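Local coordinates for Cow rumen GH26 endo-mannanase (PDB 6UEH), which probably hydrolyses internal beta-1,4-mannosidic bonds of mannans such as galactomannan, as a family 26 glycoside hydrolase carrying a CBM6-like accessory domain, at residues T6-T11 with F51-K56; I12-C17 with D126-E131; T64-Q69 with W97-F102; Q78-N83 with V114-I119. All coordinates share one frame; numbering follows the deposited sequence.

Contact 1: residues T6-T11 with F51-K56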
loop_
_atom_site.group_PDB
_atom_site.type_symbol
_atom_site.label_atom_id
_atom_site.label_comp_id
_atom_site.label_asym_id
_atom_site.label_seq_id
_atom_site.Cartn_x
_atom_site.Cartn_y
_atom_site.Cartn_z
ATOM N N THR A 6 12.048 -30.166 -10.204
ATOM C CA THR A 6 12.362 -30.243 -8.787
ATOM C C THR A 6 11.182 -30.782 -7.983
ATOM O O THR A 6 10.032 -30.422 -8.231
ATOM C CB THR A 6 12.762 -28.855 -8.240
ATOM O OG1 THR A 6 13.774 -28.284 -9.078
ATOM C CG2 THR A 6 13.283 -28.960 -6.821
ATOM N N LYS A 7 11.475 -31.651 -7.024
ATOM C CA LYS A 7 10.451 -32.195 -6.144
ATOM C C LYS A 7 10.392 -31.397 -4.845
ATOM O O LYS A 7 11.423 -31.099 -4.245
ATOM C CB LYS A 7 10.725 -33.671 -5.857
ATOM C CG LYS A 7 10.748 -34.547 -7.103
ATOM C CD LYS A 7 9.410 -34.510 -7.827
ATOM C CE LYS A 7 9.406 -35.419 -9.049
ATOM N NZ LYS A 7 10.350 -34.956 -10.105
ATOM N N PHE A 8 9.181 -31.053 -4.415
ATOM C CA PHE A 8 9.001 -30.225 -3.228
ATOM C C PHE A 8 8.336 -31.007 -2.093
ATOM O O PHE A 8 7.457 -31.836 -2.342
ATOM C CB PHE A 8 8.187 -28.974 -3.574
ATOM C CG PHE A 8 8.767 -28.176 -4.709
ATOM C CD1 PHE A 8 9.828 -27.312 -4.494
ATOM C CD2 PHE A 8 8.259 -28.302 -5.993
ATOM C CE1 PHE A 8 10.371 -26.584 -5.538
ATOM C CE2 PHE A 8 8.797 -27.576 -7.042
ATOM C CZ PHE A 8 9.854 -26.716 -6.814
ATOM N N PRO A 9 8.748 -30.744 -0.840
ATOM C CA PRO A 9 9.754 -29.749 -0.442
ATOM C C PRO A 9 11.174 -30.127 -0.861
ATOM O O PRO A 9 11.514 -31.305 -0.955
ATOM C CB PRO A 9 9.630 -29.715 1.083
ATOM C CG PRO A 9 9.108 -31.059 1.443
ATOM C CD PRO A 9 8.183 -31.448 0.324
ATOM N N TYR A 10 11.985 -29.111 -1.123
ATOM C CA TYR A 10 13.329 -29.309 -1.641
ATOM C C TYR A 10 14.354 -28.689 -0.704
ATOM O O TYR A 10 14.344 -27.483 -0.475
ATOM C CB TYR A 10 13.444 -28.703 -3.039
ATOM C CG TYR A 10 14.802 -28.850 -3.678
ATOM C CD1 TYR A 10 15.261 -30.090 -4.098
ATOM C CD2 TYR A 10 15.616 -27.745 -3.880
ATOM C CE1 TYR A 10 16.499 -30.228 -4.689
ATOM C CE2 TYR A 10 16.855 -27.873 -4.473
ATOM C CZ TYR A 10 17.290 -29.118 -4.878
ATOM O OH TYR A 10 18.525 -29.252 -5.468
ATOM N N THR A 11 15.230 -29.523 -0.154
ATOM C CA THR A 11 16.269 -29.047 0.749
ATOM C C THR A 11 17.649 -29.447 0.247
ATOM O O THR A 11 17.879 -30.600 -0.116
ATOM C CB THR A 11 16.072 -29.589 2.179
ATOM O OG1 THR A 11 14.808 -29.149 2.689
ATOM C CG2 THR A 11 17.178 -29.095 3.100
ATOM N N PHE A 51 21.912 -22.311 -6.511
ATOM C CA PHE A 51 21.418 -23.618 -6.922
ATOM C C PHE A 51 20.234 -23.426 -7.857
ATOM O O PHE A 51 19.667 -22.333 -7.937
ATOM C CB PHE A 51 21.019 -24.466 -5.711
ATOM C CG PHE A 51 19.862 -23.910 -4.926
ATOM C CD1 PHE A 51 20.045 -22.850 -4.049
ATOM C CD2 PHE A 51 18.596 -24.463 -5.045
ATOM C CE1 PHE A 51 18.983 -22.344 -3.318
ATOM C CE2 PHE A 51 17.531 -23.960 -4.317
ATOM C CZ PHE A 51 17.723 -22.899 -3.454
ATOM N N ASN A 52 19.863 -24.485 -8.566
ATOM C CA ASN A 52 18.769 -24.408 -9.520
ATOM C C ASN A 52 17.485 -25.064 -9.032
ATOM O O ASN A 52 17.511 -26.100 -8.364
ATOM C CB ASN A 52 19.185 -25.042 -10.848
ATOM C CG ASN A 52 18.021 -25.196 -11.806
ATOM O OD1 ASN A 52 17.581 -24.228 -12.428
ATOM N ND2 ASN A 52 17.510 -26.418 -11.927
ATOM N N VAL A 53 16.362 -24.437 -9.365
ATOM C CA VAL A 53 15.049 -25.043 -9.204
ATOM C C VAL A 53 14.316 -24.973 -10.536
ATOM O O VAL A 53 14.221 -23.906 -11.143
ATOM C CB VAL A 53 14.208 -24.344 -8.119
ATOM C CG1 VAL A 53 12.852 -25.023 -7.987
ATOM C CG2 VAL A 53 14.938 -24.355 -6.789
ATOM N N THR A 54 13.810 -26.112 -10.997
ATOM C CA THR A 54 13.077 -26.165 -12.256
ATOM C C THR A 54 11.606 -26.479 -12.005
ATOM O O THR A 54 11.283 -27.434 -11.296
ATOM C CB THR A 54 13.678 -27.214 -13.212
ATOM O OG1 THR A 54 15.053 -26.899 -13.459
ATOM C CG2 THR A 54 12.926 -27.231 -14.535
ATOM N N VAL A 55 10.720 -25.666 -12.576
ATOM C CA VAL A 55 9.280 -25.854 -12.395
ATOM C C VAL A 55 8.551 -25.911 -13.738
ATOM O O VAL A 55 9.027 -25.366 -14.735
ATOM C CB VAL A 55 8.662 -24.727 -11.532
ATOM C CG1 VAL A 55 9.301 -24.699 -10.154
ATOM C CG2 VAL A 55 8.814 -23.378 -12.216
ATOM N N LYS A 56 7.396 -26.572 -13.755
ATOM C CA LYS A 56 6.609 -26.715 -14.979
ATOM C C LYS A 56 5.867 -25.431 -15.339
ATOM O O LYS A 56 5.682 -25.119 -16.519
ATOM C CB LYS A 56 5.600 -27.861 -14.847
ATOM C CG LYS A 56 6.216 -29.239 -14.659
ATOM C CD LYS A 56 5.190 -30.338 -14.937
ATOM C CE LYS A 56 5.745 -31.719 -14.621
ATOM N NZ LYS A 56 4.820 -32.805 -15.057
HETATM O O HOH W 1 9.044 -28.614 -10.142
HETATM O O HOH W 2 16.335 -28.983 -8.272
#

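Contact 2: residues I12-C17 with D126-E131. With CA (calcium ion), chain B.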
loop_
_atom_site.group_PDB
_atom_site.type_symbol
_atom_site.label_atom_id
_atom_site.label_comp_id
_atom_site.label_asym_id
_atom_site.label_seq_id
_atom_site.Cartn_x
_atom_site.Cartn_y
_atom_site.Cartn_z
ATOM N N ILE A 12 18.561 -28.484 0.217
ATOM C CA ILE A 12 19.948 -28.760 -0.125
ATOM C C ILE A 12 20.898 -28.336 0.982
ATOM O O ILE A 12 20.609 -27.408 1.742
ATOM C CB ILE A 12 20.371 -28.039 -1.403
ATOM C CG1 ILE A 12 20.049 -26.550 -1.288
ATOM C CG2 ILE A 12 19.682 -28.638 -2.596
ATOM C CD1 ILE A 12 20.799 -25.712 -2.260
ATOM N N GLU A 13 22.034 -29.019 1.065
ATOM C CA GLU A 13 23.129 -28.542 1.891
ATOM C C GLU A 13 23.731 -27.337 1.184
ATOM O O GLU A 13 24.063 -27.413 0.003
ATOM C CB GLU A 13 24.176 -29.636 2.110
ATOM C CG GLU A 13 23.633 -30.895 2.769
ATOM C CD GLU A 13 23.299 -30.697 4.236
ATOM O OE1 GLU A 13 23.749 -29.691 4.822
ATOM O OE2 GLU A 13 22.584 -31.549 4.809
ATOM N N ALA A 14 23.849 -26.218 1.888
ATOM C CA ALA A 14 24.318 -24.992 1.250
ATOM C C ALA A 14 25.763 -25.137 0.786
ATOM O O ALA A 14 26.173 -24.506 -0.187
ATOM C CB ALA A 14 24.174 -23.813 2.186
ATOM N N GLU A 15 26.527 -25.984 1.474
ATOM C CA GLU A 15 27.915 -26.226 1.097
ATOM C C GLU A 15 28.016 -26.917 -0.264
ATOM O O GLU A 15 29.090 -26.961 -0.864
ATOM C CB GLU A 15 28.638 -27.057 2.167
ATOM C CG GLU A 15 28.014 -28.418 2.472
ATOM C CD GLU A 15 27.014 -28.364 3.617
ATOM O OE1 GLU A 15 26.454 -27.278 3.872
ATOM O OE2 GLU A 15 26.797 -29.408 4.269
ATOM N N ASP A 16 26.898 -27.446 -0.752
ATOM C CA ASP A 16 26.869 -28.091 -2.062
ATOM C C ASP A 16 26.468 -27.126 -3.182
ATOM O O ASP A 16 26.471 -27.498 -4.356
ATOM C CB ASP A 16 25.920 -29.291 -2.046
ATOM C CG ASP A 16 26.426 -30.425 -1.171
ATOM O OD1 ASP A 16 27.648 -30.485 -0.921
ATOM O OD2 ASP A 16 25.602 -31.258 -0.737
ATOM N N CYS A 17 26.125 -25.891 -2.820
ATOM C CA CYS A 17 25.738 -24.882 -3.810
ATOM C C CYS A 17 26.883 -24.541 -4.750
ATOM O O CYS A 17 28.050 -24.667 -4.389
ATOM C CB CYS A 17 25.260 -23.599 -3.127
ATOM S SG CYS A 17 23.668 -23.716 -2.304
ATOM N N ASP A 126 23.718 -23.242 6.407
ATOM C CA ASP A 126 23.839 -24.680 6.630
ATOM C C ASP A 126 23.042 -25.457 5.588
ATOM O O ASP A 126 23.588 -26.294 4.872
ATOM C CB ASP A 126 23.363 -25.041 8.040
ATOM C CG ASP A 126 23.497 -26.524 8.345
ATOM O OD1 ASP A 126 24.321 -27.201 7.694
ATOM O OD2 ASP A 126 22.782 -27.012 9.245
ATOM N N THR A 127 21.744 -25.179 5.527
ATOM C CA THR A 127 20.865 -25.765 4.523
ATOM C C THR A 127 19.939 -24.699 3.950
ATOM O O THR A 127 19.746 -23.642 4.552
ATOM C CB THR A 127 20.001 -26.905 5.098
ATOM O OG1 THR A 127 19.204 -26.400 6.174
ATOM C CG2 THR A 127 20.871 -28.050 5.609
ATOM N N ILE A 128 19.373 -24.982 2.783
ATOM C CA ILE A 128 18.388 -24.106 2.162
ATOM C C ILE A 128 17.174 -24.943 1.767
ATOM O O ILE A 128 17.322 -26.049 1.248
ATOM C CB ILE A 128 18.965 -23.387 0.928
ATOM C CG1 ILE A 128 20.238 -22.624 1.304
ATOM C CG2 ILE A 128 17.928 -22.454 0.316
ATOM C CD1 ILE A 128 21.098 -22.241 0.115
ATOM N N THR A 129 15.978 -24.423 2.027
ATOM C CA THR A 129 14.753 -25.170 1.761
ATOM C C THR A 129 13.779 -24.378 0.895
ATOM O O THR A 129 13.490 -23.213 1.171
ATOM C CB THR A 129 14.051 -25.574 3.077
ATOM O OG1 THR A 129 14.885 -26.490 3.798
ATOM C CG2 THR A 129 12.715 -26.240 2.800
ATOM N N VAL A 130 13.283 -25.020 -0.160
ATOM C CA VAL A 130 12.274 -24.422 -1.025
ATOM C C VAL A 130 10.986 -25.239 -0.972
ATOM O O VAL A 130 10.990 -26.442 -1.236
ATOM C CB VAL A 130 12.758 -24.324 -2.485
ATOM C CG1 VAL A 130 11.719 -23.623 -3.346
ATOM C CG2 VAL A 130 14.090 -23.594 -2.556
ATOM N N GLU A 131 9.887 -24.578 -0.625
ATOM C CA GLU A 131 8.581 -25.225 -0.536
ATOM C C GLU A 131 7.559 -24.492 -1.390
ATOM O O GLU A 131 7.732 -23.313 -1.691
ATOM C CB GLU A 131 8.100 -25.266 0.913
ATOM C CG GLU A 131 8.999 -26.046 1.850
ATOM C CD GLU A 131 8.735 -25.720 3.304
ATOM O OE1 GLU A 131 8.294 -26.619 4.050
ATOM O OE2 GLU A 131 8.973 -24.561 3.703
HETATM CA CA CA B . 25.253 -28.202 5.839
#

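Contact 3: residues T64-Q69 with W97-F102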
loop_
_atom_site.group_PDB
_atom_site.type_symbol
_atom_site.label_atom_id
_atom_site.label_comp_id
_atom_site.label_asym_id
_atom_site.label_seq_id
_atom_site.Cartn_x
_atom_site.Cartn_y
_atom_site.Cartn_z
ATOM N N THR A 64 13.370 -20.734 2.758
ATOM C CA THR A 64 13.833 -20.758 4.136
ATOM C C THR A 64 15.251 -21.320 4.169
ATOM O O THR A 64 15.627 -22.119 3.311
ATOM C CB THR A 64 12.903 -21.605 5.027
ATOM O OG1 THR A 64 11.538 -21.267 4.749
ATOM C CG2 THR A 64 13.186 -21.366 6.506
ATOM N N ALA A 65 16.044 -20.894 5.143
ATOM C CA ALA A 65 17.396 -21.414 5.275
ATOM C C ALA A 65 17.820 -21.478 6.734
ATOM O O ALA A 65 17.406 -20.652 7.550
ATOM C CB ALA A 65 18.372 -20.563 4.473
ATOM N N LYS A 66 18.630 -22.480 7.055
ATOM C CA LYS A 66 19.247 -22.580 8.368
ATOM C C LYS A 66 20.526 -21.758 8.339
ATOM O O LYS A 66 21.506 -22.142 7.694
ATOM C CB LYS A 66 19.542 -24.034 8.731
ATOM C CG LYS A 66 19.966 -24.232 10.176
ATOM C CD LYS A 66 18.760 -24.312 11.091
ATOM C CE LYS A 66 17.935 -25.553 10.789
ATOM N NZ LYS A 66 16.742 -25.653 11.674
ATOM N N VAL A 67 20.512 -20.617 9.018
ATOM C CA VAL A 67 21.606 -19.667 8.879
ATOM C C VAL A 67 22.231 -19.257 10.203
ATOM O O VAL A 67 21.736 -19.589 11.281
ATOM C CB VAL A 67 21.141 -18.379 8.165
ATOM C CG1 VAL A 67 20.468 -18.714 6.843
ATOM C CG2 VAL A 67 20.204 -17.586 9.064
ATOM N N ALA A 68 23.344 -18.542 10.096
ATOM C CA ALA A 68 23.950 -17.852 11.219
ATOM C C ALA A 68 24.539 -16.553 10.691
ATOM O O ALA A 68 24.742 -16.403 9.488
ATOM C CB ALA A 68 25.016 -18.707 11.883
ATOM N N GLN A 69 24.807 -15.614 11.589
ATOM C CA GLN A 69 25.341 -14.318 11.192
ATOM C C GLN A 69 26.017 -13.678 12.395
ATOM O O GLN A 69 25.344 -13.199 13.308
ATOM C CB GLN A 69 24.225 -13.425 10.640
ATOM C CG GLN A 69 24.702 -12.177 9.913
ATOM C CD GLN A 69 25.103 -11.067 10.864
ATOM O OE1 GLN A 69 26.260 -10.650 10.894
ATOM N NE2 GLN A 69 24.145 -10.583 11.648
ATOM N N TRP A 97 22.758 -21.867 14.866
ATOM C CA TRP A 97 21.984 -22.147 13.660
ATOM C C TRP A 97 20.504 -21.839 13.872
ATOM O O TRP A 97 19.882 -22.334 14.811
ATOM C CB TRP A 97 22.169 -23.600 13.221
ATOM C CG TRP A 97 23.563 -23.901 12.791
ATOM C CD1 TRP A 97 24.439 -24.763 13.384
ATOM C CD2 TRP A 97 24.259 -23.321 11.680
ATOM N NE1 TRP A 97 25.635 -24.762 12.705
ATOM C CE2 TRP A 97 25.550 -23.885 11.656
ATOM C CE3 TRP A 97 23.913 -22.380 10.701
ATOM C CZ2 TRP A 97 26.496 -23.542 10.690
ATOM C CZ3 TRP A 97 24.856 -22.039 9.745
ATOM C CH2 TRP A 97 26.131 -22.617 9.748
ATOM N N THR A 98 19.955 -21.009 12.991
ATOM C CA THR A 98 18.595 -20.509 13.139
ATOM C C THR A 98 17.863 -20.499 11.798
ATOM O O THR A 98 18.416 -20.066 10.788
ATOM C CB THR A 98 18.592 -19.080 13.726
ATOM O OG1 THR A 98 19.460 -19.023 14.868
ATOM C CG2 THR A 98 17.184 -18.662 14.134
ATOM N N ASP A 99 16.624 -20.981 11.783
ATOM C CA ASP A 99 15.802 -20.885 10.581
ATOM C C ASP A 99 15.445 -19.432 10.302
ATOM O O ASP A 99 14.968 -18.725 11.189
ATOM C CB ASP A 99 14.526 -21.715 10.716
ATOM C CG ASP A 99 14.749 -23.181 10.420
ATOM O OD1 ASP A 99 15.720 -23.501 9.703
ATOM O OD2 ASP A 99 13.950 -24.012 10.898
ATOM N N PHE A 100 15.680 -18.988 9.073
ATOM C CA PHE A 100 15.306 -17.639 8.673
ATOM C C PHE A 100 14.376 -17.675 7.465
ATOM O O PHE A 100 14.599 -18.431 6.522
ATOM C CB PHE A 100 16.544 -16.794 8.358
ATOM C CG PHE A 100 16.236 -15.341 8.129
ATOM C CD1 PHE A 100 16.147 -14.463 9.198
ATOM C CD2 PHE A 100 16.017 -14.856 6.850
ATOM C CE1 PHE A 100 15.852 -13.129 8.996
ATOM C CE2 PHE A 100 15.721 -13.521 6.640
ATOM C CZ PHE A 100 15.641 -12.657 7.714
ATOM N N ASP A 101 13.335 -16.848 7.509
ATOM C CA ASP A 101 12.339 -16.766 6.444
ATOM C C ASP A 101 12.785 -15.768 5.379
ATOM O O ASP A 101 12.813 -14.561 5.619
ATOM C CB ASP A 101 10.977 -16.373 7.036
ATOM C CG ASP A 101 9.883 -16.226 5.987
ATOM O OD1 ASP A 101 10.064 -16.670 4.832
ATOM O OD2 ASP A 101 8.819 -15.669 6.332
ATOM N N PHE A 102 13.138 -16.282 4.204
ATOM C CA PHE A 102 13.569 -15.435 3.098
ATOM C C PHE A 102 12.426 -15.141 2.127
ATOM O O PHE A 102 12.661 -14.782 0.973
ATOM C CB PHE A 102 14.743 -16.079 2.352
ATOM C CG PHE A 102 16.069 -15.904 3.042
ATOM C CD1 PHE A 102 16.714 -14.676 3.031
ATOM C CD2 PHE A 102 16.675 -16.965 3.694
ATOM C CE1 PHE A 102 17.933 -14.509 3.664
ATOM C CE2 PHE A 102 17.898 -16.805 4.326
ATOM C CZ PHE A 102 18.527 -15.574 4.311
#

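Contact 4: residues Q78-N83 with V114-I119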
loop_
_atom_site.group_PDB
_atom_site.type_symbol
_atom_site.label_atom_id
_atom_site.label_comp_id
_atom_site.label_asym_id
_atom_site.label_seq_id
_atom_site.Cartn_x
_atom_site.Cartn_y
_atom_site.Cartn_z
ATOM N N GLN A 78 21.043 -9.022 3.883
ATOM C CA GLN A 78 21.351 -10.133 2.995
ATOM C C GLN A 78 20.445 -10.063 1.775
ATOM O O GLN A 78 19.407 -9.397 1.801
ATOM C CB GLN A 78 21.182 -11.474 3.712
ATOM C CG GLN A 78 22.065 -11.640 4.936
ATOM C CD GLN A 78 23.540 -11.580 4.607
ATOM O OE1 GLN A 78 23.982 -12.095 3.579
ATOM N NE2 GLN A 78 24.313 -10.942 5.479
ATOM N N THR A 79 20.833 -10.751 0.708
ATOM C CA THR A 79 20.077 -10.695 -0.534
ATOM C C THR A 79 19.840 -12.074 -1.132
ATOM O O THR A 79 20.785 -12.783 -1.477
ATOM C CB THR A 79 20.788 -9.815 -1.578
ATOM O OG1 THR A 79 20.833 -8.462 -1.110
ATOM C CG2 THR A 79 20.050 -9.862 -2.911
ATOM N N ILE A 80 18.571 -12.452 -1.244
ATOM C CA ILE A 80 18.214 -13.648 -1.991
ATOM C C ILE A 80 17.756 -13.206 -3.374
ATOM O O ILE A 80 17.145 -12.148 -3.532
ATOM C CB ILE A 80 17.123 -14.490 -1.280
ATOM C CG1 ILE A 80 16.929 -15.832 -2.000
ATOM C CG2 ILE A 80 15.813 -13.713 -1.158
ATOM C CD1 ILE A 80 16.048 -16.811 -1.252
ATOM N N SER A 81 18.085 -14.002 -4.383
ATOM C CA SER A 81 17.840 -13.609 -5.756
ATOM C C SER A 81 17.279 -14.762 -6.571
ATOM O O SER A 81 17.779 -15.885 -6.501
ATOM C CB SER A 81 19.131 -13.087 -6.391
ATOM O OG SER A 81 18.931 -12.712 -7.740
ATOM N N VAL A 82 16.227 -14.482 -7.330
ATOM C CA VAL A 82 15.681 -15.458 -8.260
ATOM C C VAL A 82 15.937 -14.968 -9.674
ATOM O O VAL A 82 15.330 -13.991 -10.124
ATOM C CB VAL A 82 14.180 -15.690 -8.045
ATOM C CG1 VAL A 82 13.648 -16.669 -9.080
ATOM C CG2 VAL A 82 13.926 -16.206 -6.636
ATOM N N ASN A 83 16.839 -15.661 -10.362
ATOM C CA ASN A 83 17.346 -15.232 -11.656
ATOM C C ASN A 83 17.867 -13.801 -11.565
ATOM O O ASN A 83 18.869 -13.553 -10.895
ATOM C CB ASN A 83 16.270 -15.382 -12.736
ATOM C CG ASN A 83 15.997 -16.841 -13.082
ATOM O OD1 ASN A 83 16.921 -17.652 -13.160
ATOM N ND2 ASN A 83 14.728 -17.181 -13.278
ATOM N N VAL A 114 18.513 -19.745 -8.067
ATOM C CA VAL A 114 18.315 -19.127 -6.765
ATOM C C VAL A 114 19.670 -18.832 -6.143
ATOM O O VAL A 114 20.465 -19.743 -5.912
ATOM C CB VAL A 114 17.494 -20.026 -5.824
ATOM C CG1 VAL A 114 17.211 -19.298 -4.514
ATOM C CG2 VAL A 114 16.195 -20.450 -6.501
ATOM N N SER A 115 19.934 -17.556 -5.878
ATOM C CA SER A 115 21.236 -17.146 -5.364
ATOM C C SER A 115 21.145 -16.393 -4.047
ATOM O O SER A 115 20.167 -15.696 -3.778
ATOM C CB SER A 115 21.962 -16.264 -6.386
ATOM O OG SER A 115 22.143 -16.937 -7.617
ATOM N N PHE A 116 22.177 -16.540 -3.227
ATOM C CA PHE A 116 22.417 -15.597 -2.152
ATOM C C PHE A 116 23.607 -14.749 -2.560
ATOM O O PHE A 116 24.713 -15.259 -2.730
ATOM C CB PHE A 116 22.657 -16.310 -0.822
ATOM C CG PHE A 116 21.425 -16.950 -0.261
ATOM C CD1 PHE A 116 20.470 -16.185 0.386
ATOM C CD2 PHE A 116 21.210 -18.312 -0.395
ATOM C CE1 PHE A 116 19.327 -16.768 0.898
ATOM C CE2 PHE A 116 20.071 -18.898 0.114
ATOM C CZ PHE A 116 19.129 -18.127 0.763
ATOM N N LYS A 117 23.366 -13.457 -2.745
ATOM C CA LYS A 117 24.390 -12.546 -3.236
ATOM C C LYS A 117 25.122 -11.874 -2.081
ATOM O O LYS A 117 24.565 -11.724 -0.992
ATOM C CB LYS A 117 23.766 -11.498 -4.164
ATOM C CG LYS A 117 23.140 -12.087 -5.424
ATOM C CD LYS A 117 22.612 -11.001 -6.351
ATOM C CE LYS A 117 22.139 -11.585 -7.677
ATOM N NZ LYS A 117 21.655 -10.528 -8.617
ATOM N N PRO A 118 26.385 -11.482 -2.310
ATOM C CA PRO A 118 27.178 -10.788 -1.288
ATOM C C PRO A 118 26.721 -9.350 -1.071
ATOM O O PRO A 118 27.523 -8.420 -1.170
ATOM C CB PRO A 118 28.596 -10.828 -1.862
ATOM C CG PRO A 118 28.397 -10.913 -3.336
ATOM C CD PRO A 118 27.183 -11.775 -3.515
ATOM N N ILE A 119 25.434 -9.174 -0.794
ATOM C CA ILE A 119 24.876 -7.867 -0.474
ATOM C C ILE A 119 24.039 -7.992 0.797
ATOM O O ILE A 119 22.824 -8.173 0.717
ATOM C CB ILE A 119 23.997 -7.318 -1.624
ATOM C CG1 ILE A 119 24.707 -7.468 -2.971
ATOM C CG2 ILE A 119 23.616 -5.863 -1.370
ATOM C CD1 ILE A 119 23.851 -7.076 -4.161
HETATM O O HOH W 3 23.097 -12.515 1.221
HETATM O O HOH W 4 20.055 -15.774 -9.084
HETATM O O HOH W 5 21.192 -12.282 -10.774
#

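Contact 1: residues T6-T11 with F51-K56
Thr6 comes up against Thr54 of strand 49-55, their CA atoms 5.4 Å apart, before the chain turns through the cis peptide bond ahead of Pro9 and enters strand 10-13 at Tyr10. Thr6 N donates to Thr54 O (3.0 Å) in the carbonyl plane, and Thr54 N returns a bond of 2.9 Å to Thr6 OG1, with an angle of 162° at the hydrogen. A hydroxyl thus does what a backbone carbonyl would do in a regular strand pair. Threonine suits this place because OG1 stands beside its own backbone N (chi1 -51°), which turns both groups to Thr54 together, while CG2 lies over the rim of one face of the Tyr10 ring. Two waters widen the polar patch: one donates to both Thr6 O and Thr54 O, the other joins Thr6 OG1 to Asn52 O. Asn52 ND2 in turn holds Thr54 OG1 at 2.9 Å, nearly in its amide plane.

The apolar half is carried by rings. Phe8 presents its edge to two valines, CZ meeting Val53 CG1 at 3.6 Å and Val55 CG1 at 3.9 Å; Tyr61 meets the same ring. Tyr10 and Phe51 run alongside each other in opposite directions, the edge of the Tyr10 ring at CE2 3.9 Å from Phe51 CD2. Beta-branched valines fit an extended strand and offer compact methyls to the flat rings. The chemistry implies a divided seam: direction-specific bonds and water fix the N-terminal segment against an outermost strand of its sheet, and rings and methyls pack the segment 6-11 against that strand.

Contact 2: residues I12-C17 with D126-E131
The calcium site of the CBM6-like domain forms where Glu13 and Glu15 face Asp126. Glu13 gives one oxygen, OE1, at 2.4 Å from the calcium; Glu15 grips it with both carboxylate oxygens, OE1 and OE2, each at 2.5 Å. Asp126 chelates through OD1 at 2.3 Å and its own carbonyl O at 2.7 Å, and with CG beside the carbonyl carbon (chi1 -179°) its two ligands reach the same ion. The backbone carbonyl oxygens of Ser37 and Gly40 complete the shell. Three carboxylates so close would probably repel one another without the metal, so calcium is likely to steady this corner, consistent with a structural role.

Asp126 O also accepts from Ala14 N at 3.0 Å, the donor lying well above the carbonyl plane. Next to it, Ile12 and Ile128 form an antiparallel hydrogen-bonded pair. Ile128 CD1 reaches Cys17 SG at 3.8 Å and Ala14 CB at 4.0 Å; alanine, opening the short 3-10 turn, and the cysteine just after it are small enough to pack on this methyl.

Strand 123-132 runs here between strands 10-13 and 59-69, while Phe51 of strand 49-55, in the opposing sheet, packs on Ile12 and Ile128.

Contact 3: residues T64-Q69 with W97-F102
Ala65 pairs with Phe100, and Val67 with Thr98, as antiparallel hydrogen-bonded pairs within one sheet of the beta-sandwich of the CBM6-like domain. The two strands are strongly twisted, with 128° between their directions. The straightest of these bonds, Val67 N to Thr98 O, measures 2.8 Å with 177° at the hydrogen.

The tight side faces the sandwich interior. Val67 CG2 rests on Phe100 CB at 3.8 Å, and the edge of the Phe102 ring meets Ala65, CE2 to CB at 3.8 Å, and touches Val67 CG1. Alanine's single methyl suits a place where a whole ring edge must fit. One face of Phe102 also takes Phe100 CD2 over its centre, and Phe116 of the other sheet meets Phe102 edge-to-face.

The other side is looser and open to solvent. Lys66, its chain bent twice beyond CB, folds across Asp99 and places NZ 3.1 Å from OD1 in a salt bridge whose hydrogen bond is weak. Cutting Lys66 back to an alanine is likely to leave Asp99 without this counter-charge and to bare the CB of Trp97, on which the lysine CG lies.

Tryptophan is long enough to reach back over the neighbouring strand: its indole lies obliquely on the backbone, CE3 of Trp97 coming to 3.6 Å from the carbonyl carbon of Val67.

Contact 4: residues Q78-N83 with V114-I119
Thr79 OG1 donates to Ile119 O at 2.7 Å, in the carbonyl plane and on a lone pair, while the carbonyl of Thr79 receives Lys117 N at 3.0 Å. Farther along, Ser81 and Ser115 make an antiparallel hydrogen-bonded pair, with both bonds at 2.8 Å. Between them Ile80 and Phe116 lie side by side: Ile80 CB is 3.8 Å from Phe116 CE1, and Ile80 CD1 is 3.9 Å from Phe116 CZ. With CG1 anti to the backbone N (chi1 -172°), the isoleucine runs alongside the ring.

The next shell sets these groups in place. Pro118 centres an inverse gamma turn, closed by Ile119 N to Lys117 O at 2.7 Å, which swings the Ile119 carbonyl to the threonine. A water accepts a hydrogen bond from Thr79 N and donates to Lys117 O and Gln78 OE1, bridging the two strands beside the bond from Lys117 N; Gln78 NE2 is held by the carbonyl of Gly121. A valine replacing Thr79 would probably leave Ile119 O without its hydroxyl donor and let the turn shift. The extended Lys117 passes Ser81 OG, CE to OG 3.4 Å, and its ammonium makes a salt bridge with Asp86, to which Ser81 OG is also hydrogen-bonded; the small serine makes way for the lysine chain.

Strands 76-82 and 110-117 are the inner pair of a four-stranded sheet, flanked by 85-94 and 49-55, and Phe116 meets the ring of Phe125 from the opposing sheet.

From the N terminus, the segments of contacts 1 and 2 alternate: 6-11 waits for 51-56 while 12-17 waits for 126-131, so the two loops cross on the shared strand 10-13. Contact 2 closes the longest loop, and contacts 3 and 4 both nest inside it. Contact 1 is complete before either of these opens. Contacts 3 and 4 cross in their turn, 64-69 and 78-83 being followed by 97-102 and 114-119. Contacts 2 and 3 belong to one sheet and contact 4 to the other, while contact 1 spans both; Phe116 bridges the sandwich, its CE2 touching Ile128 CD1 of contact 2 at 3.5 Å.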